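PDB 6RY0: mannan endo-1,6-alpha-mannosidase from Chaetomium thermophilum, which probably hydrolyses (1->6)-alpha-D-mannosidic linkages as a glycosyl hydrolase family 76 enzyme, and is linked to the transfer of GPI-anchored glycoproteins into the fungal cell wall. Local coordinates for residues 270-275 / 335-340; 264-269 / 328-333. One frame throughout, in Å; residues are numbered along the deposited sequence. Where two conformers were deposited one is given.

Interaction 1. Residues 270-275 / 335-340; sequences GAAFMW and TQIAPH
I337, on the last turn of its helix, reaches across to A272 and F273 on helix 261-278. Its side chain was modelled in two conformers, and the contacts that follow belong to one of them. In that conformer CG1 sits between the backbone N and the carbonyl carbon (chi1 58°) and the chain then extends, so that CD1 ends over one face of the F273 ring as a CH-pi contact. The methyl lies 3.5 Å from the centroid of that ring, 19° off its normal, displaced toward the CD1-CE1 side. In the same conformer I337 CD1 is 3.7 Å from A272 CB, which puts it in the angle between the phenyl face and the helix. N276, just beyond 270-275 on the same helix, donates a hydrogen bond through ND2 to I337 O.

At A338 the chain leaves helical geometry, close to A272, and its methyl points back at helix 261-278. A338 CB meets the edge of the W275 indole, 3.8 Å from CD1.

Beyond P339, the ring of H340 meets the five-membered ring of W275 obliquely, the planes at 82° and the centroids 5.5 Å apart, and a water bridges them as well. Lying in the plane of both rings, it accepts from W275 NE1 (2.9 Å) and is 2.7 Å from H340 ND1, with a weak bond from H340 N. The other imidazole nitrogen of H340, NE2, is bonded to D288.

Helix 281-298 lies alongside, with K284 touching both W275 and H340, while F273 packs on helix 196-213 and on P410.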
ATOM      1  N   GLY A 270       1.052  -3.538  -9.821  1.00  6.21           N
ATOM      2  CA  GLY A 270       0.726  -4.901 -10.178  1.00  6.50           C
ATOM      3  C   GLY A 270       0.968  -5.192 -11.628  1.00  6.41           C
ATOM      4  O   GLY A 270       1.413  -6.294 -11.990  1.00  6.86           O
ATOM      5  N   ALA A 271       0.668  -4.228 -12.510  1.00  6.53           N
ATOM      6  CA  ALA A 271       0.902  -4.423 -13.941  1.00  6.57           C
ATOM      7  C   ALA A 271       2.396  -4.615 -14.218  1.00  6.62           C
ATOM      8  O   ALA A 271       2.758  -5.391 -15.109  1.00  7.14           O
ATOM      9  CB  ALA A 271       0.346  -3.250 -14.724  1.00  6.93           C
ATOM     10  N   ALA A 272       3.261  -3.915 -13.482  1.00  6.65           N
ATOM     11  CA  ALA A 272       4.683  -4.079 -13.650  1.00  6.76           C
ATOM     12  C   ALA A 272       5.124  -5.489 -13.252  1.00  7.07           C
ATOM     13  O   ALA A 272       5.932  -6.098 -13.941  1.00  8.22           O
ATOM     14  CB  ALA A 272       5.434  -3.024 -12.844  1.00  7.35           C
ATOM     15  N   PHE A 273       4.581  -6.034 -12.151  1.00  6.77           N
ATOM     16  CA  PHE A 273       4.859  -7.402 -11.797  1.00  7.19           C
ATOM     17  C   PHE A 273       4.370  -8.359 -12.875  1.00  7.19           C
ATOM     18  O   PHE A 273       5.080  -9.320 -13.206  1.00  8.26           O
ATOM     19  CB  PHE A 273       4.268  -7.761 -10.403  1.00  6.96           C
ATOM     20  CG  PHE A 273       5.146  -7.318  -9.254  1.00  6.94           C
ATOM     21  CD1 PHE A 273       5.039  -6.037  -8.719  1.00  7.68           C
ATOM     22  CD2 PHE A 273       6.062  -8.176  -8.685  1.00  7.28           C
ATOM     23  CE1 PHE A 273       5.863  -5.638  -7.674  1.00  8.10           C
ATOM     24  CE2 PHE A 273       6.895  -7.774  -7.647  1.00  7.91           C
ATOM     25  CZ  PHE A 273       6.787  -6.501  -7.140  1.00  7.93           C
ATOM     26  N   MET A 274       3.198  -8.107 -13.443  1.00  7.07           N
ATOM     27  CA  MET A 274       2.694  -8.960 -14.511  1.00  7.47           C
ATOM     28  C   MET A 274       3.565  -8.872 -15.759  1.00  7.74           C
ATOM     29  O   MET A 274       3.802  -9.889 -16.423  1.00  8.91           O
ATOM     30  CB  MET A 274       1.262  -8.640 -14.896  1.00  7.53           C
ATOM     31  CG  MET A 274       0.239  -8.947 -13.813  1.00  8.09           C
ATOM     32  SD  MET A 274       0.137 -10.704 -13.389  1.00  9.37           S
ATOM     33  CE  MET A 274      -0.705 -11.324 -14.845  1.00 11.14           C
ATOM     34  N   TRP A 275       4.026  -7.690 -16.124  1.00  8.30           N
ATOM     35  CA  TRP A 275       4.944  -7.532 -17.244  1.00  8.15           C
ATOM     36  C   TRP A 275       6.225  -8.317 -17.009  1.00  9.03           C
ATOM     37  O   TRP A 275       6.708  -9.028 -17.889  1.00  9.59           O
ATOM     38  CB  TRP A 275       5.244  -6.049 -17.463  1.00  8.72           C
ATOM     39  CG  TRP A 275       6.442  -5.757 -18.286  1.00  9.85           C
ATOM     40  CD1 TRP A 275       7.509  -5.009 -17.886  1.00 11.31           C
ATOM     41  CD2 TRP A 275       6.724  -6.156 -19.648  1.00 10.66           C
ATOM     42  NE1 TRP A 275       8.427  -4.905 -18.903  1.00 13.13           N
ATOM     43  CE2 TRP A 275       7.966  -5.588 -19.996  1.00 12.40           C
ATOM     44  CE3 TRP A 275       6.046  -6.931 -20.607  1.00 11.32           C
ATOM     45  CZ2 TRP A 275       8.556  -5.804 -21.227  1.00 13.59           C
ATOM     46  CZ3 TRP A 275       6.645  -7.131 -21.844  1.00 13.29           C
ATOM     47  CH2 TRP A 275       7.879  -6.552 -22.131  1.00 14.41           C
ATOM     48  N   THR A 335      10.386   0.812 -11.185  1.00  7.47           N
ATOM     49  CA  THR A 335      11.602   1.039 -11.962  1.00  8.01           C
ATOM     50  C   THR A 335      12.553  -0.151 -11.921  1.00  8.05           C
ATOM     51  O   THR A 335      13.417  -0.270 -12.799  1.00  9.48           O
ATOM     52  CB  THR A 335      12.356   2.306 -11.541  1.00  8.01           C
ATOM     53  OG1 THR A 335      13.040   2.140 -10.293  1.00  8.56           O
ATOM     54  CG2 THR A 335      11.454   3.480 -11.547  1.00  8.66           C
ATOM     55  N   GLN A 336      12.447  -1.007 -10.893  1.00  8.03           N
ATOM     56  CA  GLN A 336      13.294  -2.183 -10.799  1.00  8.62           C
ATOM     57  C   GLN A 336      12.765  -3.344 -11.633  1.00  9.81           C
ATOM     58  O   GLN A 336      13.523  -4.034 -12.292  1.00 12.33           O
ATOM     59  CB  GLN A 336      13.406  -2.641  -9.357  1.00  8.66           C
ATOM     60  CG  GLN A 336      13.971  -1.643  -8.412  1.00  8.68           C
ATOM     61  CD  GLN A 336      14.025  -2.199  -7.011  1.00  8.34           C
ATOM     62  OE1 GLN A 336      13.013  -2.621  -6.487  1.00  9.23           O
ATOM     63  NE2 GLN A 336      15.220  -2.267  -6.425  1.00  9.35           N
ATOM     64  N   ILE A 337      11.449  -3.539 -11.591  1.00  9.60           N
ATOM     65  CA  ILE A 337      10.926  -4.700 -12.284  0.60 10.88           C
ATOM     66  C   ILE A 337      10.397  -4.417 -13.659  1.00 10.35           C
ATOM     67  O   ILE A 337      10.268  -5.353 -14.455  1.00 10.97           O
ATOM     68  CB  ILE A 337       9.885  -5.361 -11.500  0.60  9.99           C
ATOM     69  CG1 ILE A 337       8.775  -4.375 -11.207  0.60  8.67           C
ATOM     70  CG2 ILE A 337      10.476  -5.906 -10.224  0.60 11.00           C
ATOM     71  CD1 ILE A 337       7.558  -4.988 -10.565  0.60  9.19           C
ATOM     72  N   ALA A 338      10.239  -3.135 -14.007  1.00 10.56           N
ATOM     73  CA  ALA A 338       9.956  -2.700 -15.370  1.00 10.02           C
ATOM     74  C   ALA A 338      10.986  -1.620 -15.702  1.00 10.28           C
ATOM     75  O   ALA A 338      10.691  -0.433 -15.724  1.00  9.94           O
ATOM     76  CB  ALA A 338       8.538  -2.186 -15.518  1.00  9.91           C
ATOM     77  N   PRO A 339      12.236  -2.020 -15.918  1.00 11.19           N
ATOM     78  CA  PRO A 339      13.309  -1.023 -16.005  1.00 11.87           C
ATOM     79  C   PRO A 339      13.175  -0.007 -17.126  1.00 11.16           C
ATOM     80  O   PRO A 339      13.797   1.047 -17.033  1.00 11.58           O
ATOM     81  CB  PRO A 339      14.574  -1.873 -16.133  1.00 14.23           C
ATOM     82  CG  PRO A 339      14.097  -3.192 -16.519  1.00 14.71           C
ATOM     83  CD  PRO A 339      12.746  -3.389 -15.963  1.00 12.42           C
ATOM     84  N   HIS A 340      12.393  -0.305 -18.156  1.00 11.19           N
ATOM     85  CA  HIS A 340      12.207   0.680 -19.210  1.00 11.59           C
ATOM     86  C   HIS A 340      11.507   1.937 -18.709  1.00 11.09           C
ATOM     87  O   HIS A 340      11.550   2.954 -19.406  1.00 12.32           O
ATOM     88  CB  HIS A 340      11.462   0.076 -20.384  1.00 11.93           C
ATOM     89  CG  HIS A 340       9.990  -0.052 -20.170  1.00 11.28           C
ATOM     90  ND1 HIS A 340       9.428  -1.079 -19.446  1.00 11.34           N
ATOM     91  CD2 HIS A 340       8.974   0.724 -20.592  1.00 12.03           C
ATOM     92  CE1 HIS A 340       8.119  -0.927 -19.438  1.00 11.73           C
ATOM     93  NE2 HIS A 340       7.817   0.156 -20.128  1.00 11.92           N
TER
HETATM   94  O   HOH W   1      10.823  -3.259 -18.586  1.00 13.41           O

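Interaction 2. Residues 264-269 / 328-333; sequences AALLLH and HRWMAV
W330 lies across helix 261-278, its indole meeting A265, L266 and H269. The setting is the (alpha/alpha)6 barrel of family 76 glycosyl hydrolases. Here the axes of the short segments 264-269 and 328-333 approach to 9.1 Å and run nearly parallel, at 24°, consistent with neighbouring helices of one layer of the barrel.

The tight part is the indole. With CG anti to the carbonyl carbon, W330 sends its six-membered ring toward the first helix, where L266 CD1 sits over one face in a CH-pi contact, 3.9 Å from the ring centroid and 9° off the normal. L266 CB adds a contact of 3.6 Å to W330 CZ3, while the methyl of A265 lies at the edge of the ring, in its plane, beside CE3. F132 and M135 of helix 127-142 pack on the same indole, and Y326 meets it from its own helix. Replacing W330 by an alanine is likely to leave L266 CD1 without its aromatic face and open a gap beside A265 and H269.

No side of the contact is open to solvent, but the other flank is looser. There M331 and L268 cross at about a right angle and touch through CG and CD2 alone, 4.1 Å apart, with helix 281-298 packed on both side chains.

At the C-terminal end of the contact, H269 NE2 just touches V333 CG1. H269 ND1 is hydrogen-bonded to D204 OD1, which helps fix the rotation of the ring, and the H269 plane stands at 45° to the five-membered ring of W330. W330 CD1 lies over one face of the imidazole; W330 O lies in the ring plane at its edge, 3.5 Å from H269 CD2.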
ATOM      1  N   ALA A 264      -4.474   4.303  -8.977  1.00  7.50           N
ATOM      2  CA  ALA A 264      -3.701   4.178 -10.212  1.00  7.10           C
ATOM      3  C   ALA A 264      -2.325   3.610  -9.918  1.00  6.59           C
ATOM      4  O   ALA A 264      -1.822   2.772 -10.673  1.00  6.77           O
ATOM      5  CB  ALA A 264      -3.603   5.517 -10.944  1.00  8.02           C
ATOM      6  N   ALA A 265      -1.674   4.062  -8.853  1.00  6.22           N
ATOM      7  CA  ALA A 265      -0.325   3.592  -8.583  1.00  6.69           C
ATOM      8  C   ALA A 265      -0.302   2.102  -8.236  1.00  6.04           C
ATOM      9  O   ALA A 265       0.654   1.411  -8.614  1.00  6.18           O
ATOM     10  CB  ALA A 265       0.333   4.401  -7.458  1.00  7.52           C
ATOM     11  N   LEU A 266      -1.304   1.589  -7.527  1.00  5.99           N
ATOM     12  CA  LEU A 266      -1.314   0.181  -7.193  1.00  5.83           C
ATOM     13  C   LEU A 266      -1.520  -0.656  -8.451  1.00  5.85           C
ATOM     14  O   LEU A 266      -0.924  -1.716  -8.603  1.00  6.24           O
ATOM     15  CB  LEU A 266      -2.381  -0.117  -6.130  1.00  6.04           C
ATOM     16  CG  LEU A 266      -2.319  -1.535  -5.550  1.00  6.40           C
ATOM     17  CD1 LEU A 266      -0.924  -1.926  -5.113  1.00  6.49           C
ATOM     18  CD2 LEU A 266      -3.267  -1.615  -4.376  1.00  7.13           C
ATOM     19  N   LEU A 267      -2.395  -0.215  -9.358  1.00  5.91           N
ATOM     20  CA  LEU A 267      -2.558  -0.920 -10.614  1.00  5.73           C
ATOM     21  C   LEU A 267      -1.271  -0.885 -11.432  1.00  5.97           C
ATOM     22  O   LEU A 267      -0.911  -1.891 -12.053  1.00  6.30           O
ATOM     23  CB  LEU A 267      -3.723  -0.378 -11.411  1.00  6.57           C
ATOM     24  CG  LEU A 267      -5.105  -0.590 -10.776  1.00  6.75           C
ATOM     25  CD1 LEU A 267      -6.183  -0.097 -11.712  1.00  7.61           C
ATOM     26  CD2 LEU A 267      -5.341  -2.012 -10.392  1.00  7.25           C
ATOM     27  N   LEU A 268      -0.574   0.249 -11.471  1.00  5.90           N
ATOM     28  CA  LEU A 268       0.728   0.301 -12.135  1.00  6.04           C
ATOM     29  C   LEU A 268       1.692  -0.728 -11.538  1.00  6.35           C
ATOM     30  O   LEU A 268       2.375  -1.431 -12.266  1.00  6.75           O
ATOM     31  CB  LEU A 268       1.304   1.722 -12.027  1.00  6.15           C
ATOM     32  CG  LEU A 268       2.734   1.864 -12.545  1.00  6.82           C
ATOM     33  CD1 LEU A 268       2.836   1.640 -14.048  1.00  8.76           C
ATOM     34  CD2 LEU A 268       3.303   3.216 -12.183  1.00  8.11           C
ATOM     35  N   HIS A 269       1.755  -0.770 -10.215  1.00  6.13           N
ATOM     36  CA  HIS A 269       2.639  -1.703  -9.512  1.00  6.21           C
ATOM     37  C   HIS A 269       2.310  -3.139  -9.917  1.00  6.21           C
ATOM     38  O   HIS A 269       3.213  -3.877 -10.324  1.00  6.91           O
ATOM     39  CB  HIS A 269       2.452  -1.441  -8.020  1.00  6.29           C
ATOM     40  CG  HIS A 269       3.384  -2.146  -7.093  1.00  6.13           C
ATOM     41  ND1 HIS A 269       3.023  -3.281  -6.402  1.00  7.37           N
ATOM     42  CD2 HIS A 269       4.603  -1.785  -6.628  1.00  6.58           C
ATOM     43  CE1 HIS A 269       3.982  -3.566  -5.543  1.00  7.77           C
ATOM     44  NE2 HIS A 269       4.951  -2.682  -5.650  1.00  6.85           N
ATOM     45  N   HIS A 328       5.098   6.895  -4.020  1.00  6.32           N
ATOM     46  CA  HIS A 328       6.549   6.906  -4.138  1.00  6.52           C
ATOM     47  C   HIS A 328       7.158   5.517  -4.035  1.00  6.40           C
ATOM     48  O   HIS A 328       7.973   5.130  -4.862  1.00  7.04           O
ATOM     49  CB  HIS A 328       7.160   7.819  -3.041  1.00  6.67           C
ATOM     50  CG  HIS A 328       7.256   9.259  -3.453  1.00  6.59           C
ATOM     51  ND1 HIS A 328       8.441   9.798  -3.872  1.00  6.87           N
ATOM     52  CD2 HIS A 328       6.346  10.281  -3.520  1.00  7.43           C
ATOM     53  CE1 HIS A 328       8.240  11.080  -4.182  1.00  7.20           C
ATOM     54  NE2 HIS A 328       6.982  11.412  -3.975  1.00  8.06           N
ATOM     55  N   ARG A 329       6.799   4.774  -2.996  1.00  6.12           N
ATOM     56  CA  ARG A 329       7.444   3.468  -2.776  1.00  6.65           C
ATOM     57  C   ARG A 329       7.133   2.503  -3.905  1.00  6.38           C
ATOM     58  O   ARG A 329       8.010   1.746  -4.344  1.00  7.00           O
ATOM     59  CB  ARG A 329       7.005   2.862  -1.419  1.00  9.40           C
ATOM     60  CG  ARG A 329       7.670   3.464  -0.238  1.00  9.24           C
ATOM     61  CD  ARG A 329       6.950   3.097   1.098  1.00 11.25           C
ATOM     62  NE  ARG A 329       6.774   1.701   1.191  1.00 11.84           N
ATOM     63  CZ  ARG A 329       5.633   1.089   1.478  1.00 11.42           C
ATOM     64  NH1 ARG A 329       4.508   1.721   1.808  1.00 12.33           N
ATOM     65  NH2 ARG A 329       5.607  -0.259   1.418  1.00 13.43           N
ATOM     66  N   TRP A 330       5.881   2.486  -4.340  1.00  6.21           N
ATOM     67  CA  TRP A 330       5.451   1.557  -5.379  1.00  6.25           C
ATOM     68  C   TRP A 330       6.048   1.940  -6.729  1.00  6.35           C
ATOM     69  O   TRP A 330       6.532   1.071  -7.468  1.00  6.82           O
ATOM     70  CB  TRP A 330       3.939   1.502  -5.458  1.00  6.44           C
ATOM     71  CG  TRP A 330       3.275   0.902  -4.267  1.00  7.05           C
ATOM     72  CD1 TRP A 330       3.819   0.111  -3.316  1.00  8.81           C
ATOM     73  CD2 TRP A 330       1.904   1.091  -3.904  1.00  7.06           C
ATOM     74  NE1 TRP A 330       2.859  -0.187  -2.362  1.00  9.81           N
ATOM     75  CE2 TRP A 330       1.677   0.406  -2.716  1.00  8.44           C
ATOM     76  CE3 TRP A 330       0.854   1.804  -4.474  1.00  7.25           C
ATOM     77  CZ2 TRP A 330       0.439   0.371  -2.099  1.00  9.31           C
ATOM     78  CZ3 TRP A 330      -0.371   1.808  -3.845  1.00  8.24           C
ATOM     79  CH2 TRP A 330      -0.567   1.075  -2.679  1.00  8.85           C
ATOM     80  N   MET A 331       6.032   3.227  -7.069  1.00  6.18           N
ATOM     81  CA  MET A 331       6.636   3.654  -8.337  1.00  6.37           C
ATOM     82  C   MET A 331       8.135   3.381  -8.371  1.00  6.34           C
ATOM     83  O   MET A 331       8.683   3.020  -9.407  1.00  6.92           O
ATOM     84  CB  MET A 331       6.332   5.110  -8.645  1.00  6.79           C
ATOM     85  CG  MET A 331       4.858   5.343  -8.999  1.00  7.20           C
ATOM     86  SD  MET A 331       4.443   7.050  -9.403  1.00  7.84           S
ATOM     87  CE  MET A 331       5.157   7.188 -11.031  1.00 11.18           C
ATOM     88  N   ALA A 332       8.806   3.524  -7.239  1.00  6.37           N
ATOM     89  CA  ALA A 332      10.216   3.204  -7.181  1.00  6.95           C
ATOM     90  C   ALA A 332      10.450   1.732  -7.522  1.00  6.69           C
ATOM     91  O   ALA A 332      11.337   1.384  -8.313  1.00  7.14           O
ATOM     92  CB  ALA A 332      10.806   3.587  -5.844  1.00  7.42           C
ATOM     93  N   VAL A 333       9.652   0.833  -6.948  1.00  6.71           N
ATOM     94  CA  VAL A 333       9.793  -0.595  -7.257  1.00  6.81           C
ATOM     95  C   VAL A 333       9.493  -0.881  -8.737  1.00  6.86           C
ATOM     96  O   VAL A 333      10.160  -1.723  -9.348  1.00  7.53           O
ATOM     97  CB  VAL A 333       8.928  -1.449  -6.308  1.00  7.13           C
ATOM     98  CG1 VAL A 333       8.810  -2.886  -6.801  1.00  8.04           C
ATOM     99  CG2 VAL A 333       9.517  -1.400  -4.928  1.00  8.25           C
TER

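How the interactions relate
Interactions 1 and 2 are consecutive parts of one interface between helix 261-278 and helix 323-337, with centres 9 Å apart. Along the chain their segments alternate: 264-269, 270-275, 328-333, then 335-340. Interaction 2 is the more central, about 9 Å from the centre of the chain, and interaction 1 lies about 16 Å out, where helix 323-337 ends. They meet where F273 CE1 touches V333 CG1 at 4.1 Å, and the rings of H269 and F273 also touch. Helix 281-298 packs against both contacts. Together they hold two near-parallel helices, separated in the chain by helix 281-298, along an interface running from near the chain centre toward the C-terminal end of helix 323-337.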